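Local coordinates for putative glycoside hydrolase (Bacteroides thetaiotaomicron VPI-5482, PDB 3HBZ), which is of unproven function but binds calcium and may play a role in carbohydrate metabolism, possibly as a glycoside hydrolase, at residues 98-103 with 122-127; 194-199 with 319-324. All blocks are in the same frame, centred on the assembly; numbering follows the deposited sequence.

Interaction 1 (98-103 with 122-127); sequences TIYNFE and VVMEWA. With CA (calcium ion), chain B; NA (sodium ion), chain D.
Trp126 drives the benzo edge of its indole into the face of Tyr100, a T-shaped pair with the planes at 81° and the ring centroids 5.0 Å apart. The atom that makes the touch is Trp126 CZ2, which stands over the middle of the phenol ring, 3.6 Å from Tyr100 CD1. Behind the phenol, its other face rests on the backbone of Thr98. Phe102 meets the indole quite differently: its CE1 reaches one face of Trp126, 4.3 Å from Trp126 CE2, and the two rings lean at 43°, neither stacked nor edge-to-face. Near the rim of the opposite face lies the methyl CE of Met124, a selenomethionine in this crystal, so the indole has a neighbour on each face. With CG anti to the carbonyl carbon (chi1 -71°), the indole of Trp126 extends toward segment 98-103, and a hydrogen bond from Trp126 NE1 to Glu116 helps fix its rotation. Tyr100 OH is held in turn by the carbonyl of Ala97. Glu116 also binds the sodium ion, together with Ile99 O at 2.4 Å. On the far side of Phe102, Asn101 O and Glu103 OE2 bind a calcium ion, completed by Thr155, Lys157, Asp332 and water. The arrangement is a buried aromatic cluster, joining the metal-binding segment 98-103 to the hairpin of strands 115-118 and 121-125.

Interaction 2 (194-199 with 319-324); sequences SNPLKA and DHFNGA
Leu197 spreads its two methyls over Asp319 and His320, one to each residue. Its CD2 lies 3.6 Å from the carbonyl oxygen of Asp319 and 3.7 Å from Asp319 CB, while its CD1 approaches the imidazole obliquely, 3.9 Å from His320 NE2. The leucine crosses both of these side chains at about a right angle. An alanine in place of Leu197 is likely to open a gap beside Asp319 CB and leave the imidazole of His320 without the methyl that packs on it. Beside the leucine, Pro196 CG comes to the edge of the Phe321 ring, near its plane, with 4.3 Å to Phe321 CZ. No hydrogen bond spans the two segments; the contact is van der Waals packing.

A hydrogen bond within segment 319-324 helps position two of the partners. Chi1 of 64° in Asp319 tucks CG between the backbone N and the carbonyl carbon, and from there OD1 accepts a hydrogen bond from His320 ND1 at 2.7 Å. That donor comes from well above the carboxylate plane, 60° out of it. The Asp319 carbonyl oxygen lies over one face of Phe321, near its rim, and Met175 and Pro176 also touch that side chain. Diethylene glycol, probably from the crystallisation liquor, makes weak hydrogen bonds to Asp319 OD1 and His320 NE2.

Leu197 belongs to the short, weakly bonded helix 196-199, which leads into strand 200-205 and is tied by backbone bonds to Gly257 and Asp188. Across from it, the loop between strands 306-313 and 328-338 bonds through Phe321 to Gly228 and through Gly323 to Thr226, at strand 225-227 and its end.

The two contacts lie on opposite sides of the chain's centre, with their own centres 24 Å apart and nearest atoms about 7 Å apart, so they do not touch. Along the chain, interaction 1 closes before interaction 2 opens. Strand 328-338 relates to both: it pairs with strand 99-100 and carries the calcium ligand Asp332, and the loop holding 319-324 leads into it. Interaction 1 is buried and next to one calcium and one sodium site, the Phe102 side chain being about 4 Å from that of Asp332. Interaction 2 lies at the surface, away from the metal sites; bound diethylene glycol comes to about 3 Å of the Asp319 side chain.

Interaction 1 (98-103 with 122-127)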
loop_
_atom_site.group_PDB
_atom_site.type_symbol
_atom_site.label_atom_id
_atom_site.label_comp_id
_atom_site.label_asym_id
_atom_site.label_seq_id
_atom_site.Cartn_x
_atom_site.Cartn_y
_atom_site.Cartn_z
ATOM N N THR A 98 0.297 -14.625 -0.340
ATOM C CA THR A 98 1.103 -14.784 -1.573
ATOM C C THR A 98 0.307 -15.143 -2.846
ATOM O O THR A 98 0.907 -15.326 -3.907
ATOM C CB THR A 98 2.211 -15.853 -1.398
ATOM O OG1 THR A 98 1.629 -17.167 -1.287
ATOM C CG2 THR A 98 3.086 -15.533 -0.176
ATOM N N ILE A 99 -1.017 -15.232 -2.731
ATOM C CA ILE A 99 -1.886 -15.601 -3.855
ATOM C C ILE A 99 -2.917 -14.499 -4.002
ATOM O O ILE A 99 -3.689 -14.267 -3.082
ATOM C CB ILE A 99 -2.596 -16.965 -3.621
ATOM C CG1 ILE A 99 -1.582 -18.090 -3.376
ATOM C CG2 ILE A 99 -3.560 -17.316 -4.780
ATOM C CD1 ILE A 99 -0.938 -18.649 -4.595
ATOM N N TYR A 100 -2.947 -13.834 -5.155
ATOM C CA TYR A 100 -3.732 -12.605 -5.317
ATOM C C TYR A 100 -4.686 -12.712 -6.490
ATOM O O TYR A 100 -4.260 -12.701 -7.636
ATOM C CB TYR A 100 -2.794 -11.428 -5.559
ATOM C CG TYR A 100 -1.579 -11.426 -4.656
ATOM C CD1 TYR A 100 -1.718 -11.437 -3.282
ATOM C CD2 TYR A 100 -0.299 -11.417 -5.186
ATOM C CE1 TYR A 100 -0.616 -11.438 -2.449
ATOM C CE2 TYR A 100 0.817 -11.432 -4.368
ATOM C CZ TYR A 100 0.665 -11.422 -3.005
ATOM O OH TYR A 100 1.792 -11.407 -2.195
ATOM N N ASN A 101 -5.978 -12.793 -6.201
ATOM C CA ASN A 101 -6.995 -12.905 -7.244
ATOM C C ASN A 101 -7.829 -11.617 -7.429
ATOM O O ASN A 101 -8.673 -11.520 -8.317
ATOM C CB ASN A 101 -7.886 -14.114 -6.931
ATOM C CG ASN A 101 -7.209 -15.447 -7.300
ATOM O OD1 ASN A 101 -6.922 -15.700 -8.451
ATOM N ND2 ASN A 101 -6.972 -16.288 -6.321
ATOM N N PHE A 102 -7.586 -10.642 -6.561
ATOM C CA PHE A 102 -8.170 -9.316 -6.651
ATOM C C PHE A 102 -9.690 -9.293 -6.619
ATOM O O PHE A 102 -10.311 -8.421 -7.247
ATOM C CB PHE A 102 -7.563 -8.572 -7.854
ATOM C CG PHE A 102 -6.067 -8.446 -7.748
ATOM C CD1 PHE A 102 -5.520 -7.543 -6.869
ATOM C CD2 PHE A 102 -5.214 -9.334 -8.383
ATOM C CE1 PHE A 102 -4.140 -7.471 -6.696
ATOM C CE2 PHE A 102 -3.843 -9.249 -8.207
ATOM C CZ PHE A 102 -3.326 -8.311 -7.354
ATOM N N GLU A 103 -10.277 -10.249 -5.882
ATOM C CA GLU A 103 -11.708 -10.347 -5.726
ATOM C C GLU A 103 -12.249 -9.485 -4.568
ATOM O O GLU A 103 -13.383 -9.039 -4.602
ATOM C CB GLU A 103 -12.168 -11.803 -5.497
ATOM C CG GLU A 103 -11.679 -12.866 -6.523
ATOM C CD GLU A 103 -11.994 -12.473 -7.959
ATOM O OE1 GLU A 103 -13.016 -11.779 -8.179
ATOM O OE2 GLU A 103 -11.218 -12.846 -8.862
ATOM N N VAL A 122 -9.580 -10.814 7.352
ATOM C CA VAL A 122 -8.639 -10.034 6.568
ATOM C C VAL A 122 -7.185 -10.247 7.064
ATOM O O VAL A 122 -6.909 -10.080 8.224
ATOM C CB VAL A 122 -8.996 -8.520 6.578
ATOM C CG1 VAL A 122 -7.973 -7.750 5.800
ATOM C CG2 VAL A 122 -10.371 -8.316 5.951
ATOM N N VAL A 123 -6.279 -10.641 6.186
ATOM C CA VAL A 123 -4.849 -10.825 6.562
ATOM C C VAL A 123 -3.875 -9.837 5.901
ATOM O O VAL A 123 -2.656 -9.885 6.173
ATOM C CB VAL A 123 -4.379 -12.277 6.309
ATOM C CG1 VAL A 123 -5.258 -13.223 7.154
ATOM C CG2 VAL A 123 -4.408 -12.639 4.814
HETATM N N MSE A 124 -4.398 -8.945 5.058
HETATM C CA MSE A 124 -3.581 -7.880 4.430
HETATM C C MSE A 124 -4.452 -6.890 3.655
HETATM O O MSE A 124 -5.409 -7.293 2.966
HETATM C CB MSE A 124 -2.540 -8.470 3.466
HETATM C CG MSE A 124 -1.428 -7.467 3.118
HETATM SE SE MSE A 124 -0.204 -8.202 1.863
HETATM C CE MSE A 124 -1.241 -7.919 0.223
ATOM N N GLU A 125 -4.119 -5.607 3.785
ATOM C CA GLU A 125 -4.646 -4.545 2.976
ATOM C C GLU A 125 -3.572 -4.018 2.019
ATOM O O GLU A 125 -2.511 -3.539 2.443
ATOM C CB GLU A 125 -5.159 -3.402 3.837
ATOM C CG GLU A 125 -6.099 -3.869 4.936
ATOM C CD GLU A 125 -6.955 -2.761 5.560
ATOM O OE1 GLU A 125 -6.884 -1.577 5.105
ATOM O OE2 GLU A 125 -7.729 -3.120 6.499
ATOM N N TRP A 126 -3.828 -4.139 0.722
ATOM C CA TRP A 126 -2.970 -3.492 -0.277
ATOM C C TRP A 126 -3.120 -1.987 -0.117
ATOM O O TRP A 126 -4.150 -1.491 0.350
ATOM C CB TRP A 126 -3.376 -3.858 -1.694
ATOM C CG TRP A 126 -3.075 -5.275 -2.107
ATOM C CD1 TRP A 126 -3.849 -6.368 -1.903
ATOM C CD2 TRP A 126 -1.907 -5.731 -2.819
ATOM N NE1 TRP A 126 -3.215 -7.498 -2.426
ATOM C CE2 TRP A 126 -2.040 -7.115 -3.013
ATOM C CE3 TRP A 126 -0.781 -5.087 -3.334
ATOM C CZ2 TRP A 126 -1.075 -7.869 -3.667
ATOM C CZ3 TRP A 126 0.162 -5.819 -4.015
ATOM C CH2 TRP A 126 0.020 -7.197 -4.178
ATOM N N ALA A 127 -2.083 -1.269 -0.501
ATOM C CA ALA A 127 -2.099 0.200 -0.475
ATOM C C ALA A 127 -2.074 0.728 -1.909
ATOM O O ALA A 127 -1.622 0.020 -2.829
ATOM C CB ALA A 127 -0.869 0.713 0.293
HETATM CA CA CA B . -9.520 -12.362 -10.385
HETATM NA NA NA D . -5.189 -14.265 -1.230
HETATM O O HOH W 1 -8.704 -14.583 -10.237
HETATM O O HOH W 2 -6.635 -13.238 -3.392
HETATM O O HOH W 3 -7.543 -13.700 -0.370
HETATM O O HOH W 4 -6.102 -16.742 -2.062
HETATM O O HOH W 5 -4.955 -14.649 0.892
#

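Interaction 2 (194-199 with 319-324)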
loop_
_atom_site.group_PDB
_atom_site.type_symbol
_atom_site.label_atom_id
_atom_site.label_comp_id
_atom_site.label_asym_id
_atom_site.label_seq_id
_atom_site.Cartn_x
_atom_site.Cartn_y
_atom_site.Cartn_z
ATOM N N SER A 194 3.421 16.771 -0.485
ATOM C CA SER A 194 4.573 17.565 -0.012
ATOM C C SER A 194 5.816 16.801 -0.374
ATOM O O SER A 194 6.707 17.368 -0.905
ATOM C CB SER A 194 4.487 17.806 1.499
ATOM O OG SER A 194 4.246 16.585 2.145
ATOM N N ASN A 195 5.830 15.472 -0.157
ATOM C CA ASN A 195 6.937 14.590 -0.585
ATOM C C ASN A 195 6.352 13.252 -1.113
ATOM O O ASN A 195 6.425 12.241 -0.428
ATOM C CB ASN A 195 7.858 14.272 0.609
ATOM C CG ASN A 195 8.735 15.447 1.029
ATOM O OD1 ASN A 195 9.745 15.709 0.404
ATOM N ND2 ASN A 195 8.378 16.109 2.123
ATOM N N PRO A 196 5.718 13.253 -2.300
ATOM C CA PRO A 196 4.897 12.102 -2.691
ATOM C C PRO A 196 5.669 10.786 -2.795
ATOM O O PRO A 196 5.116 9.697 -2.567
ATOM C CB PRO A 196 4.307 12.520 -4.044
ATOM C CG PRO A 196 5.146 13.644 -4.512
ATOM C CD PRO A 196 5.569 14.365 -3.244
ATOM N N LEU A 197 6.943 10.872 -3.120
ATOM C CA LEU A 197 7.750 9.657 -3.204
ATOM C C LEU A 197 7.963 9.018 -1.820
ATOM O O LEU A 197 8.253 7.837 -1.745
ATOM C CB LEU A 197 9.102 9.962 -3.838
ATOM C CG LEU A 197 9.182 10.415 -5.312
ATOM C CD1 LEU A 197 10.668 10.776 -5.690
ATOM C CD2 LEU A 197 8.587 9.361 -6.302
ATOM N N LYS A 198 7.917 9.843 -0.756
ATOM C CA LYS A 198 7.973 9.362 0.629
ATOM C C LYS A 198 6.628 8.821 1.097
ATOM O O LYS A 198 6.570 8.115 2.087
ATOM C CB LYS A 198 8.405 10.464 1.590
ATOM C CG LYS A 198 9.794 11.124 1.284
ATOM C CD LYS A 198 10.922 10.202 1.469
ATOM C CE LYS A 198 11.432 10.109 2.904
ATOM N NZ LYS A 198 12.349 8.895 2.899
ATOM N N ALA A 199 5.558 9.166 0.396
ATOM C CA ALA A 199 4.220 8.722 0.755
ATOM C C ALA A 199 4.009 7.228 0.516
ATOM O O ALA A 199 3.236 6.593 1.244
ATOM C CB ALA A 199 3.169 9.518 -0.024
ATOM N N ASP A 319 5.464 8.325 -11.139
ATOM C CA ASP A 319 5.827 8.853 -9.848
ATOM C C ASP A 319 6.639 10.157 -9.937
ATOM O O ASP A 319 6.706 10.915 -8.963
ATOM C CB ASP A 319 6.529 7.760 -8.995
ATOM C CG ASP A 319 7.866 7.285 -9.573
ATOM O OD1 ASP A 319 8.291 7.768 -10.642
ATOM O OD2 ASP A 319 8.491 6.398 -8.925
ATOM N N HIS A 320 7.242 10.405 -11.105
ATOM C CA HIS A 320 7.842 11.687 -11.444
ATOM C C HIS A 320 6.986 12.481 -12.469
ATOM O O HIS A 320 7.510 13.324 -13.167
ATOM C CB HIS A 320 9.255 11.460 -12.021
ATOM C CG HIS A 320 10.243 10.988 -11.004
ATOM N ND1 HIS A 320 10.249 9.694 -10.509
ATOM C CD2 HIS A 320 11.198 11.659 -10.312
ATOM C CE1 HIS A 320 11.216 9.572 -9.607
ATOM N NE2 HIS A 320 11.792 10.751 -9.457
ATOM N N PHE A 321 5.698 12.158 -12.589
ATOM C CA PHE A 321 4.768 12.871 -13.485
ATOM C C PHE A 321 5.099 12.797 -14.972
ATOM O O PHE A 321 4.795 13.688 -15.739
ATOM C CB PHE A 321 4.520 14.303 -12.932
ATOM C CG PHE A 321 4.385 14.279 -11.433
ATOM C CD1 PHE A 321 3.281 13.686 -10.856
ATOM C CD2 PHE A 321 5.452 14.633 -10.614
ATOM C CE1 PHE A 321 3.208 13.525 -9.469
ATOM C CE2 PHE A 321 5.397 14.426 -9.250
ATOM C CZ PHE A 321 4.275 13.918 -8.673
ATOM N N ASN A 322 5.695 11.689 -15.369
ATOM C CA ASN A 322 5.916 11.396 -16.760
ATOM C C ASN A 322 5.096 10.201 -17.157
ATOM O O ASN A 322 5.301 9.092 -16.637
ATOM C CB ASN A 322 7.396 11.144 -16.989
ATOM C CG ASN A 322 8.225 12.319 -16.579
ATOM O OD1 ASN A 322 7.747 13.446 -16.561
ATOM N ND2 ASN A 322 9.467 12.070 -16.234
ATOM N N GLY A 323 4.193 10.392 -18.106
ATOM C CA GLY A 323 3.213 9.328 -18.402
ATOM C C GLY A 323 2.103 9.816 -19.285
ATOM O O GLY A 323 2.065 10.980 -19.626
ATOM N N ALA A 324 1.189 8.929 -19.647
ATOM C CA ALA A 324 0.044 9.339 -20.466
ATOM C C ALA A 324 -1.261 9.132 -19.714
ATOM O O ALA A 324 -1.553 8.028 -19.222
ATOM C CB ALA A 324 0.038 8.571 -21.785
#